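PDB 1V9N: malate dehydrogenase from Pyrococcus horikoshii, which catalyses the NAD-dependent oxidation of (S)-malate to oxaloacetate and works as a homodimer of the LDH2/MDH2 oxidoreductase family. Local coordinates for residues L27-V32 with V355-L360; R103-A108 with A135-E140; I144-T149 with I170-P175. All coordinates share one frame; numbering follows the deposited sequence.

Interaction 1: residues L27-V32 with V355-L360; sequences LTKLGV and VGVEGL
Lys29 lays the aliphatic part of its side chain along Val357, the two running antiparallel alongside one another so that Lys29 CG comes within 3.7 Å of Val357 CG1. Its CG stands anti to the backbone N (chi1 180°), and a bend at chi2 (68°) then carries the rest of the chain past the carbonyl of Val355, where Lys29 CE lies 3.3 Å from Val355 O. The ammonium-bearing end thus lies near the carbonyls that close a helix, which is probably a mildly favourable electrostatic setting, although the contact itself is made by carbon. Beside it Leu30 lies squarely across Val355, Leu30 CD2 meeting Val355 CG1 at 4.1 Å. The two backbones that meet here, at the protein surface, are helix C-termini that turn by the same device: helix 16-29, near the start of the chain, and helix 342-355, near its end, each finish in a Schellman motif, with Gly31 and Gly356 taking positive phi. For Gly31 the closing bonds are Val32 N to Leu27 O (3.0 Å) and Gly31 N to Thr28 O. Leu30 also packs on Val64 and Ile67 of helix 60-69, while Val357 reaches Val26 and Ala352.

Interaction 2: residues R103-A108 with A135-E140; sequences RSMKLA and ALMAAE
Helices 103-108 and 135-139 run in broadly the same direction, their axes 9.8 Å apart at closest approach and crossing at -32°, with Met105 and Met137 facing each other at a CA-CA distance of 7.5 Å. Both are selenomethionines, and their side chains run antiparallel, so that each lies against the inner part of the other. Met105 CG packs against Met137 CB at 4.0 Å and equally close to Met137 SE. The first side-chain bond of Met105 points toward the other helix, and its first torsion sets CG anti to the backbone N (chi1 -179°); bends at chi2 and chi3 then fold the methyl around, until Met105 CE sits 4.0 Å from Ala135 N. On the way Met105 SE passes Ala138 CB at 4.5 Å, a loose contact. The small side chain of Ala138 leaves the bulky selenomethionine space to lie close to helix 135-139, and its selenomethyl meets the backbone of Ala135.

Met137 stays extended through chi2 and bends at chi3, sending its methyl to the solvent side of the pair. There it meets the carbon chain of Lys106, which lies crosswise to it: Met137 CE lies 3.7 Å from Lys106 CE and only slightly farther from CG and CD of the lysine. The lysine starts out pointing away from the other helix, and its bent chain brings these methylenes back over the methyl. The interface is thus graded, from Met105, which also packs on Phe282 and Val284 of strand 278-285, to the exposed aliphatic chain of Lys106. Helices 97-115 and 132-139, linked in the chain through strand 117-125, lie together as a helical layer on one face of the mixed sheet of this LDH2/MDH2-family protein.

Interaction 3: residues I144-T149 with I170-P175; sequences IGISMT and IALAAP. With NDP (NADPH dihydro-nicotinamide-adenine-dinucleotide phosphate), chain B.
Ile146 and Leu172 form the apolar centre of a two-strand antiparallel ladder within the mixed beta-sheet, their side chains lying aslant one another with Ile146 CG1 3.9 Å from Leu172 CD1. Leu172 holds CG anti to its own backbone nitrogen (chi1 -176°), which also brings the branch near Ile144, whose CG2 lies 4.1 Å from Leu172 CG. On the same face Met148, a selenomethionine, lies alongside Ile170, CG to CG1; both continue onto Val252 of helix 242-258, while Leu172 packs on Met251 of the second subunit. Cutting Ile146 back to an alanine removes CG1 and CD1, and would probably leave Leu172 CD1 without its cross-strand partner and a gap beside it. The opposite face carries Ser147, Ala171 and Ala173, short residues that admit helix 132-139.

Between the faces, Gly145 with Ala173 and Ser147 with Ala171 are hydrogen-bonded pairs. Gly145 N to Ala173 O measures 2.9 Å, with 169° at the hydrogen, and Ala173 N to Gly145 O 2.8 Å; Ala171 N to Ser147 O is more bent, at 144°. Beyond the ladder Ser147 OG bonds Tyr128 OH, and Thr149 OG1 is held by Cys279 O and His280 ND1. This leaves Thr149 CG2 against the NADPH carboxamide, 3.9 Å from N7N.

Overall arrangement
Interactions 2 and 3 are adjoining layers, helices over sheet, their centres 9 Å apart: helix 132-139 leads directly into strand 144-149 and packs over the ladder, with Ala135 O 3.4 Å from Ala173 CB and Ala138 CB 3.6 Å from Gly145 CA. The NADPH touches Thr149 of interaction 3 and lies about 9 Å from the side chain of Ala135 in interaction 2; His243 and Lys244 of the second subunit help bind it. Interaction 1 stands apart, its centre about 28 Å from that of interaction 2 and 32 Å from that of interaction 3. It joins a segment near the N-terminus to the C-terminal one, so both other contacts fall within the chain it spans.

Interaction 1: residues L27-V32 with V355-L360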
loop_
_atom_site.group_PDB
_atom_site.type_symbol
_atom_site.label_atom_id
_atom_site.label_comp_id
_atom_site.label_asym_id
_atom_site.label_seq_id
_atom_site.Cartn_x
_atom_site.Cartn_y
_atom_site.Cartn_z
ATOM N N LEU A 27 28.813 14.126 13.288
ATOM C CA LEU A 27 27.599 14.475 14.015
ATOM C C LEU A 27 27.832 14.904 15.458
ATOM O O LEU A 27 27.236 15.880 15.911
ATOM C CB LEU A 27 26.599 13.313 13.959
ATOM C CG LEU A 27 26.099 12.964 12.549
ATOM C CD1 LEU A 27 25.145 11.784 12.627
ATOM C CD2 LEU A 27 25.393 14.172 11.920
ATOM N N THR A 28 28.686 14.188 16.186
ATOM C CA THR A 28 28.948 14.558 17.571
ATOM C C THR A 28 29.716 15.877 17.639
ATOM O O THR A 28 29.535 16.651 18.570
ATOM C CB THR A 28 29.722 13.452 18.333
ATOM O OG1 THR A 28 30.901 13.081 17.608
ATOM C CG2 THR A 28 28.828 12.233 18.521
ATOM N N LYS A 29 30.561 16.132 16.645
ATOM C CA LYS A 29 31.329 17.380 16.582
ATOM C C LYS A 29 30.366 18.562 16.405
ATOM O O LYS A 29 30.661 19.687 16.808
ATOM C CB LYS A 29 32.307 17.343 15.401
ATOM C CG LYS A 29 33.164 18.604 15.238
ATOM C CD LYS A 29 34.149 18.759 16.385
ATOM C CE LYS A 29 35.009 20.005 16.221
ATOM N NZ LYS A 29 35.953 20.162 17.355
ATOM N N LEU A 30 29.210 18.294 15.801
ATOM C CA LEU A 30 28.203 19.329 15.572
ATOM C C LEU A 30 27.222 19.453 16.741
ATOM O O LEU A 30 26.262 20.216 16.675
ATOM C CB LEU A 30 27.438 19.044 14.275
ATOM C CG LEU A 30 28.204 19.277 12.972
ATOM C CD1 LEU A 30 27.483 18.614 11.811
ATOM C CD2 LEU A 30 28.348 20.779 12.733
ATOM N N GLY A 31 27.459 18.693 17.804
ATOM C CA GLY A 31 26.597 18.775 18.969
ATOM C C GLY A 31 25.511 17.721 19.102
ATOM O O GLY A 31 24.709 17.779 20.038
ATOM N N VAL A 32 25.469 16.765 18.181
ATOM C CA VAL A 32 24.460 15.711 18.242
ATOM C C VAL A 32 24.856 14.703 19.317
ATOM O O VAL A 32 25.971 14.182 19.299
ATOM C CB VAL A 32 24.338 14.959 16.891
ATOM C CG1 VAL A 32 23.307 13.830 17.008
ATOM C CG2 VAL A 32 23.934 15.926 15.787
ATOM N N VAL A 355 34.099 20.842 9.481
ATOM C CA VAL A 355 33.760 20.664 10.888
ATOM C C VAL A 355 34.979 20.388 11.760
ATOM O O VAL A 355 34.912 20.502 12.980
ATOM C CB VAL A 355 32.730 19.522 11.074
ATOM C CG1 VAL A 355 31.479 19.821 10.270
ATOM C CG2 VAL A 355 33.336 18.190 10.646
ATOM N N GLY A 356 36.086 20.008 11.136
ATOM C CA GLY A 356 37.302 19.754 11.888
ATOM C C GLY A 356 37.477 18.387 12.521
ATOM O O GLY A 356 37.784 18.297 13.707
ATOM N N VAL A 357 37.281 17.324 11.741
ATOM C CA VAL A 357 37.457 15.956 12.235
ATOM C C VAL A 357 38.178 15.118 11.185
ATOM O O VAL A 357 38.260 15.507 10.020
ATOM C CB VAL A 357 36.099 15.255 12.560
ATOM C CG1 VAL A 357 35.361 16.018 13.643
ATOM C CG2 VAL A 357 35.250 15.134 11.304
ATOM N N GLU A 358 38.706 13.970 11.602
ATOM C CA GLU A 358 39.399 13.073 10.683
ATOM C C GLU A 358 38.401 12.593 9.633
ATOM O O GLU A 358 37.284 12.198 9.969
ATOM C CB GLU A 358 39.959 11.858 11.433
ATOM C CG GLU A 358 40.807 10.936 10.562
ATOM C CD GLU A 358 41.046 9.572 11.197
ATOM O OE1 GLU A 358 41.389 9.519 12.400
ATOM O OE2 GLU A 358 40.896 8.551 10.487
ATOM N N GLY A 359 38.811 12.623 8.369
ATOM C CA GLY A 359 37.937 12.187 7.295
ATOM C C GLY A 359 38.022 10.697 7.026
ATOM O O GLY A 359 38.227 9.900 7.943
ATOM N N LEU A 360 37.860 10.318 5.763
ATOM C CA LEU A 360 37.920 8.914 5.369
ATOM C C LEU A 360 39.203 8.592 4.616
ATOM O O LEU A 360 39.907 7.653 5.051
ATOM C CB LEU A 360 36.720 8.551 4.497
ATOM C CG LEU A 360 35.381 8.403 5.213
ATOM C CD1 LEU A 360 34.288 8.127 4.197
ATOM C CD2 LEU A 360 35.472 7.275 6.226
ATOM O OXT LEU A 360 39.478 9.271 3.599
#

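Interaction 2: residues R103-A108 with A135-E140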
loop_
_atom_site.group_PDB
_atom_site.type_symbol
_atom_site.label_atom_id
_atom_site.label_comp_id
_atom_site.label_asym_id
_atom_site.label_seq_id
_atom_site.Cartn_x
_atom_site.Cartn_y
_atom_site.Cartn_z
ATOM N N ARG A 103 12.503 6.473 18.033
ATOM C CA ARG A 103 11.716 6.524 19.267
ATOM C C ARG A 103 10.251 6.203 19.011
ATOM O O ARG A 103 9.594 5.557 19.836
ATOM C CB ARG A 103 11.829 7.908 19.927
ATOM C CG ARG A 103 13.246 8.290 20.332
ATOM C CD ARG A 103 13.813 7.324 21.363
ATOM N NE ARG A 103 15.266 7.453 21.482
ATOM C CZ ARG A 103 16.032 6.663 22.228
ATOM N NH1 ARG A 103 15.488 5.678 22.934
ATOM N NH2 ARG A 103 17.348 6.852 22.261
ATOM N N SER A 104 9.736 6.657 17.872
ATOM C CA SER A 104 8.348 6.395 17.518
ATOM C C SER A 104 8.126 4.903 17.273
ATOM O O SER A 104 7.130 4.336 17.720
ATOM C CB SER A 104 7.953 7.174 16.261
ATOM O OG SER A 104 7.892 8.562 16.515
HETATM N N MSE A 105 9.054 4.266 16.563
HETATM C CA MSE A 105 8.917 2.843 16.275
HETATM C C MSE A 105 9.093 2.008 17.542
HETATM O O MSE A 105 8.417 1.000 17.712
HETATM C CB MSE A 105 9.923 2.402 15.201
HETATM C CG MSE A 105 9.814 0.924 14.826
HETATM SE SE MSE A 105 7.997 0.352 14.354
HETATM C CE MSE A 105 8.077 0.588 12.439
ATOM N N LYS A 106 10.003 2.423 18.422
ATOM C CA LYS A 106 10.214 1.713 19.684
ATOM C C LYS A 106 8.909 1.723 20.483
ATOM O O LYS A 106 8.544 0.729 21.100
ATOM C CB LYS A 106 11.316 2.386 20.515
ATOM C CG LYS A 106 12.736 2.036 20.102
ATOM C CD LYS A 106 13.032 0.562 20.369
ATOM C CE LYS A 106 14.461 0.197 19.982
ATOM N NZ LYS A 106 14.798 -1.222 20.321
ATOM N N LEU A 107 8.205 2.852 20.466
ATOM C CA LEU A 107 6.940 2.965 21.191
ATOM C C LEU A 107 5.860 2.090 20.554
ATOM O O LEU A 107 5.062 1.468 21.257
ATOM C CB LEU A 107 6.467 4.422 21.230
ATOM C CG LEU A 107 5.121 4.667 21.919
ATOM C CD1 LEU A 107 5.216 4.283 23.399
ATOM C CD2 LEU A 107 4.734 6.134 21.773
ATOM N N ALA A 108 5.829 2.048 19.224
ATOM C CA ALA A 108 4.846 1.223 18.527
ATOM C C ALA A 108 5.074 -0.256 18.873
ATOM O O ALA A 108 4.124 -0.998 19.107
ATOM C CB ALA A 108 4.956 1.438 17.017
ATOM N N ALA A 135 10.782 -0.385 9.650
ATOM C CA ALA A 135 9.970 -1.595 9.549
ATOM C C ALA A 135 10.770 -2.786 10.065
ATOM O O ALA A 135 10.229 -3.646 10.762
ATOM C CB ALA A 135 9.542 -1.839 8.102
ATOM N N LEU A 136 12.058 -2.828 9.722
ATOM C CA LEU A 136 12.937 -3.923 10.142
ATOM C C LEU A 136 13.074 -4.033 11.648
ATOM O O LEU A 136 13.243 -5.131 12.189
ATOM C CB LEU A 136 14.331 -3.773 9.524
ATOM C CG LEU A 136 14.537 -4.380 8.135
ATOM C CD1 LEU A 136 15.965 -4.108 7.669
ATOM C CD2 LEU A 136 14.272 -5.889 8.185
HETATM N N MSE A 137 13.007 -2.896 12.329
HETATM C CA MSE A 137 13.110 -2.883 13.777
HETATM C C MSE A 137 12.062 -3.797 14.396
HETATM O O MSE A 137 12.351 -4.544 15.337
HETATM C CB MSE A 137 12.935 -1.457 14.308
HETATM C CG MSE A 137 14.116 -0.539 14.004
HETATM SE SE MSE A 137 13.799 1.283 14.587
HETATM C CE MSE A 137 13.721 0.982 16.495
ATOM N N ALA A 138 10.844 -3.746 13.865
ATOM C CA ALA A 138 9.764 -4.575 14.381
ATOM C C ALA A 138 9.961 -6.050 14.015
ATOM O O ALA A 138 9.742 -6.934 14.841
ATOM C CB ALA A 138 8.423 -4.074 13.855
ATOM N N ALA A 139 10.378 -6.312 12.782
ATOM C CA ALA A 139 10.593 -7.686 12.343
ATOM C C ALA A 139 11.657 -8.384 13.187
ATOM O O ALA A 139 11.522 -9.568 13.504
ATOM C CB ALA A 139 10.988 -7.717 10.866
ATOM N N GLU A 140 12.711 -7.655 13.549
ATOM C CA GLU A 140 13.778 -8.228 14.365
ATOM C C GLU A 140 13.265 -8.524 15.771
ATOM O O GLU A 140 13.937 -9.182 16.566
ATOM C CB GLU A 140 14.981 -7.282 14.441
ATOM C CG GLU A 140 15.691 -7.028 13.109
ATOM C CD GLU A 140 16.214 -8.298 12.440
ATOM O OE1 GLU A 140 16.256 -9.356 13.102
ATOM O OE2 GLU A 140 16.595 -8.237 11.246
#

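Interaction 3: residues I144-T149 with I170-P175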
loop_
_atom_site.group_PDB
_atom_site.type_symbol
_atom_site.label_atom_id
_atom_site.label_comp_id
_atom_site.label_asym_id
_atom_site.label_seq_id
_atom_site.Cartn_x
_atom_site.Cartn_y
_atom_site.Cartn_z
ATOM N N ILE A 144 5.339 -7.760 12.760
ATOM C CA ILE A 144 5.217 -7.162 11.435
ATOM C C ILE A 144 5.368 -5.654 11.613
ATOM O O ILE A 144 4.729 -5.045 12.477
ATOM C CB ILE A 144 3.844 -7.440 10.793
ATOM C CG1 ILE A 144 3.688 -8.942 10.528
ATOM C CG2 ILE A 144 3.700 -6.613 9.492
ATOM C CD1 ILE A 144 2.338 -9.337 9.975
ATOM N N GLY A 145 6.230 -5.053 10.811
ATOM C CA GLY A 145 6.432 -3.626 10.917
ATOM C C GLY A 145 6.099 -2.932 9.614
ATOM O O GLY A 145 6.461 -3.406 8.529
ATOM N N ILE A 146 5.380 -1.821 9.728
ATOM C CA ILE A 146 5.012 -1.015 8.570
ATOM C C ILE A 146 5.423 0.423 8.844
ATOM O O ILE A 146 5.169 0.954 9.933
ATOM C CB ILE A 146 3.495 -1.032 8.304
ATOM C CG1 ILE A 146 3.058 -2.425 7.848
ATOM C CG2 ILE A 146 3.143 0.021 7.250
ATOM C CD1 ILE A 146 1.556 -2.594 7.770
ATOM N N SER A 147 6.081 1.043 7.871
ATOM C CA SER A 147 6.489 2.429 8.020
ATOM C C SER A 147 6.301 3.193 6.722
ATOM O O SER A 147 6.497 2.653 5.638
ATOM C CB SER A 147 7.945 2.532 8.462
ATOM O OG SER A 147 8.265 3.886 8.724
HETATM N N MSE A 148 5.912 4.458 6.848
HETATM C CA MSE A 148 5.693 5.334 5.707
HETATM C C MSE A 148 6.131 6.725 6.125
HETATM O O MSE A 148 6.245 7.020 7.322
HETATM C CB MSE A 148 4.207 5.417 5.345
HETATM C CG MSE A 148 3.519 4.114 5.011
HETATM SE SE MSE A 148 1.590 4.419 4.871
HETATM C CE MSE A 148 1.004 2.581 5.103
ATOM N N THR A 149 6.357 7.578 5.132
ATOM C CA THR A 149 6.756 8.955 5.371
ATOM C C THR A 149 6.430 9.772 4.127
ATOM O O THR A 149 6.478 9.259 3.009
ATOM C CB THR A 149 8.276 9.070 5.642
ATOM O OG1 THR A 149 8.605 10.433 5.936
ATOM C CG2 THR A 149 9.084 8.617 4.422
ATOM N N ILE A 170 6.625 3.254 1.146
ATOM C CA ILE A 170 5.877 2.327 1.977
ATOM C C ILE A 170 6.801 1.151 2.246
ATOM O O ILE A 170 7.415 0.618 1.322
ATOM C CB ILE A 170 4.629 1.779 1.266
ATOM C CG1 ILE A 170 3.631 2.907 1.008
ATOM C CG2 ILE A 170 4.009 0.666 2.108
ATOM C CD1 ILE A 170 2.415 2.479 0.200
ATOM N N ALA A 171 6.906 0.747 3.506
ATOM C CA ALA A 171 7.757 -0.379 3.851
ATOM C C ALA A 171 7.052 -1.344 4.796
ATOM O O ALA A 171 6.344 -0.923 5.711
ATOM C CB ALA A 171 9.051 0.116 4.489
ATOM N N LEU A 172 7.241 -2.637 4.549
ATOM C CA LEU A 172 6.682 -3.680 5.391
ATOM C C LEU A 172 7.737 -4.754 5.573
ATOM O O LEU A 172 8.317 -5.254 4.604
ATOM C CB LEU A 172 5.418 -4.303 4.779
ATOM C CG LEU A 172 4.740 -5.350 5.688
ATOM C CD1 LEU A 172 3.259 -5.416 5.367
ATOM C CD2 LEU A 172 5.395 -6.721 5.522
ATOM N N ALA A 173 7.992 -5.098 6.827
ATOM C CA ALA A 173 8.965 -6.125 7.146
ATOM C C ALA A 173 8.263 -7.174 7.992
ATOM O O ALA A 173 7.449 -6.844 8.854
ATOM C CB ALA A 173 10.135 -5.521 7.917
ATOM N N ALA A 174 8.559 -8.439 7.730
ATOM C CA ALA A 174 7.968 -9.525 8.497
ATOM C C ALA A 174 9.054 -10.563 8.749
ATOM O O ALA A 174 9.900 -10.798 7.892
ATOM C CB ALA A 174 6.816 -10.147 7.725
ATOM N N PRO A 175 9.055 -11.187 9.934
ATOM C CA PRO A 175 10.081 -12.195 10.209
ATOM C C PRO A 175 9.807 -13.495 9.444
ATOM O O PRO A 175 8.655 -13.809 9.127
ATOM C CB PRO A 175 9.983 -12.379 11.722
ATOM C CG PRO A 175 8.531 -12.157 11.988
ATOM C CD PRO A 175 8.193 -10.969 11.112
HETATM P PA NDP B . 13.578 -0.314 -5.362
HETATM O O1A NDP B . 15.016 -0.338 -5.245
HETATM O O2A NDP B . 12.858 -0.305 -6.683
HETATM O O5B NDP B . 13.009 -1.560 -4.459
HETATM C C5B NDP B . 11.597 -1.809 -4.329
HETATM C C4B NDP B . 11.477 -3.022 -3.387
HETATM O O4B NDP B . 11.399 -4.158 -4.267
HETATM C C3B NDP B . 12.607 -3.308 -2.437
HETATM O O3B NDP B . 12.028 -3.792 -1.187
HETATM C C2B NDP B . 13.450 -4.357 -3.069
HETATM O O2B NDP B . 14.247 -5.185 -2.204
HETATM C C1B NDP B . 12.430 -5.073 -3.899
HETATM N N9A NDP B . 12.935 -5.626 -5.186
HETATM C C8A NDP B . 13.879 -5.075 -6.099
HETATM N N7A NDP B . 14.042 -5.861 -7.139
HETATM C C5A NDP B . 13.224 -6.937 -6.948
HETATM C C6A NDP B . 12.925 -8.124 -7.690
HETATM N N6A NDP B . 13.521 -8.349 -8.867
HETATM N N1A NDP B . 12.019 -9.036 -7.193
HETATM C C2A NDP B . 11.399 -8.813 -5.989
HETATM N N3A NDP B . 11.609 -7.725 -5.218
HETATM C C4A NDP B . 12.540 -6.816 -5.756
HETATM O O3 NDP B . 12.907 0.836 -4.526
HETATM P PN NDP B . 12.862 2.421 -4.505
HETATM O O1N NDP B . 11.459 2.768 -4.707
HETATM O O2N NDP B . 13.840 2.797 -5.582
HETATM O O5D NDP B . 13.396 2.720 -3.036
HETATM C C5D NDP B . 14.383 3.751 -2.752
HETATM C C4D NDP B . 14.696 3.804 -1.207
HETATM O O4D NDP B . 14.549 5.157 -0.813
HETATM C C3D NDP B . 13.761 3.001 -0.270
HETATM O O3D NDP B . 14.572 2.363 0.726
HETATM C C2D NDP B . 12.781 4.015 0.293
HETATM O O2D NDP B . 12.303 3.626 1.564
HETATM C C1D NDP B . 13.647 5.302 0.286
HETATM N N1N NDP B . 12.871 6.558 0.105
HETATM C C2N NDP B . 12.871 7.464 1.202
HETATM C C3N NDP B . 12.123 8.701 1.029
HETATM C C7N NDP B . 12.093 9.681 2.120
HETATM O O7N NDP B . 11.485 10.757 2.046
HETATM N N7N NDP B . 12.748 9.434 3.286
HETATM C C4N NDP B . 11.453 8.922 -0.212
HETATM C C5N NDP B . 11.462 8.020 -1.268
HETATM C C6N NDP B . 12.177 6.833 -1.117
HETATM P P2B NDP B . 15.767 -5.022 -1.927
HETATM O O1X NDP B . 16.236 -6.417 -1.947
HETATM O O2X NDP B . 15.977 -4.391 -0.588
HETATM O O3X NDP B . 16.406 -4.186 -3.032
#